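Local coordinates for endo-beta-1,4-xylanase Xyn10C (PDB 1GNY), which cleaves internal linkages of the xylan backbone through its C-terminal catalytic domain, this chain being the N-terminal CBM15 module that binds xylan, at residues A[72-76]-A[130-136]. Residues are numbered along the deposited sequence; the frame is centred on the assembly and turned at random.
Sequences SEANL and IQAKGTP
N75 and K133 form an antiparallel hydrogen-bonded pair where strand 75-82 starts and strand 126-133 ends. N75 N donates to K133 O at 2.8 Å with an N-H...O angle of 163°; K133 N returns to N75 O at 2.9 Å. L76 and A132 make the next, non-hydrogen-bonded pair, helped by CA-H...O contacts.

Packing is closest on the side where L76 and A132 point, extended by A74 and P136. The A74 methyl sits over the strand end, CB 3.3 Å from K133 O and 3.7 Å from P136 CB; L76 CD1 meets I130 CD1 at 4.2 Å. With chi1 at 79°, S72 turns OG back to rest 3.4 Å from P136 CA; OG gives its proton to F69 O, its stronger partner, and accepts from A74 N in an ST turn. Losing this hydroxyl to an alanine here is likely to leave A74 N and F69 O without this partner and the turn freer to shift.

The outer side is looser: two waters join S72 O to T135, one reaching N and the other O. K133, bent at chi2 and chi3, carries its end away from segment 72-76, along Q77, toward D40, a long, weak ion pair. Its side chain lies about 5 Å from a bound xylose, and that of Q131, hydrogen-bonded to S18, is as near that of carbohydrate-binding N16.

In the five-stranded sheet of this beta-sandwich, strand 126-133 runs between 75-82 and 42-48; F69 of helix 67-72 packs on A74, L76, A132 and P136, and strand 139-149 of the other sheet touches L76 and I130.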
loop_
_atom_site.group_PDB
_atom_site.type_symbol
_atom_site.label_atom_id
_atom_site.label_comp_id
_atom_site.label_asym_id
_atom_site.label_seq_id
_atom_site.Cartn_x
_atom_site.Cartn_y
_atom_site.Cartn_z
ATOM N N SER A 72 11.946 14.073 6.486
ATOM C CA SER A 72 12.673 13.659 5.286
ATOM C C SER A 72 12.070 14.211 3.989
ATOM O O SER A 72 12.691 14.137 2.937
ATOM C CB SER A 72 12.729 12.134 5.189
ATOM O OG SER A 72 11.491 11.621 4.700
ATOM N N GLU A 73 10.826 14.661 4.061
ATOM C CA GLU A 73 10.070 15.203 2.926
ATOM C C GLU A 73 9.696 14.185 1.857
ATOM O O GLU A 73 9.334 14.543 0.754
ATOM C CB GLU A 73 10.750 16.442 2.323
ATOM C CG GLU A 73 10.692 17.624 3.266
ATOM C CD GLU A 73 11.216 18.896 2.587
ATOM O OE1 GLU A 73 12.439 19.019 2.458
ATOM O OE2 GLU A 73 10.395 19.731 2.136
ATOM N N ALA A 74 9.755 12.902 2.206
ATOM C CA ALA A 74 9.384 11.837 1.263
ATOM C C ALA A 74 7.861 11.718 1.116
ATOM O O ALA A 74 7.097 12.130 1.977
ATOM C CB ALA A 74 9.968 10.496 1.694
ATOM N N ASN A 75 7.437 11.153 -0.008
ATOM C CA ASN A 75 6.027 10.959 -0.299
ATOM C C ASN A 75 5.607 9.503 -0.016
ATOM O O ASN A 75 6.498 8.662 0.176
ATOM C CB ASN A 75 5.710 11.258 -1.764
ATOM C CG ASN A 75 6.109 12.674 -2.181
ATOM O OD1 ASN A 75 5.988 13.646 -1.416
ATOM N ND2 ASN A 75 6.648 12.783 -3.399
ATOM N N LEU A 76 4.310 9.260 0.020
ATOM C CA LEU A 76 3.783 7.868 0.224
ATOM C C LEU A 76 2.926 7.486 -0.959
ATOM O O LEU A 76 1.962 8.222 -1.345
ATOM C CB LEU A 76 2.977 7.741 1.512
ATOM C CG LEU A 76 3.753 7.666 2.820
ATOM C CD1 LEU A 76 2.783 7.712 4.000
ATOM C CD2 LEU A 76 4.656 6.428 2.879
ATOM N N ILE A 130 2.078 -0.211 0.257
ATOM C CA ILE A 130 2.433 1.221 0.375
ATOM C C ILE A 130 3.942 1.333 0.452
ATOM O O ILE A 130 4.596 0.521 1.109
ATOM C CB ILE A 130 1.699 1.898 1.583
ATOM C CG1 ILE A 130 1.818 3.431 1.506
ATOM C CG2 ILE A 130 2.131 1.297 2.903
ATOM C CD1 ILE A 130 0.945 4.161 2.567
ATOM N N GLN A 131 4.501 2.339 -0.209
ATOM C CA GLN A 131 5.955 2.512 -0.269
ATOM C C GLN A 131 6.361 3.984 -0.172
ATOM O O GLN A 131 5.562 4.870 -0.546
ATOM C CB GLN A 131 6.557 1.887 -1.544
ATOM C CG GLN A 131 6.040 2.525 -2.857
ATOM C CD GLN A 131 6.604 1.842 -4.111
ATOM O OE1 GLN A 131 7.313 0.828 -3.992
ATOM N NE2 GLN A 131 6.304 2.410 -5.313
ATOM N N ALA A 132 7.563 4.208 0.305
ATOM C CA ALA A 132 8.114 5.547 0.396
ATOM C C ALA A 132 8.693 5.941 -0.965
ATOM O O ALA A 132 9.241 5.110 -1.687
ATOM C CB ALA A 132 9.189 5.588 1.451
ATOM N N LYS A 133 8.599 7.222 -1.287
ATOM C CA LYS A 133 9.190 7.765 -2.517
ATOM C C LYS A 133 9.959 9.050 -2.188
ATOM O O LYS A 133 9.423 9.934 -1.529
ATOM C CB LYS A 133 8.141 8.106 -3.580
ATOM C CG LYS A 133 7.203 6.971 -4.038
ATOM C CD LYS A 133 7.911 5.949 -4.820
ATOM C CE LYS A 133 8.124 6.317 -6.306
ATOM N NZ LYS A 133 9.307 5.435 -6.768
ATOM N N GLY A 134 11.164 9.150 -2.722
ATOM C CA GLY A 134 12.045 10.301 -2.542
ATOM C C GLY A 134 13.323 9.929 -1.802
ATOM O O GLY A 134 14.013 9.020 -2.213
ATOM N N THR A 135 13.659 10.672 -0.746
ATOM C CA THR A 135 14.795 10.377 0.105
ATOM C C THR A 135 14.315 10.216 1.566
ATOM O O THR A 135 14.510 11.087 2.392
ATOM C CB THR A 135 15.881 11.518 -0.030
ATOM O OG1 THR A 135 16.222 11.707 -1.424
ATOM C CG2 THR A 135 17.165 11.128 0.634
ATOM N N PRO A 136 13.644 9.105 1.874
ATOM C CA PRO A 136 13.017 8.934 3.189
ATOM C C PRO A 136 13.936 8.580 4.336
ATOM O O PRO A 136 15.117 8.227 4.167
ATOM C CB PRO A 136 12.060 7.746 2.954
ATOM C CG PRO A 136 12.734 6.952 1.911
ATOM C CD PRO A 136 13.397 7.936 1.012
HETATM O O HOH W 1 12.498 13.092 0.155
HETATM O O HOH W 2 15.536 13.794 2.839
#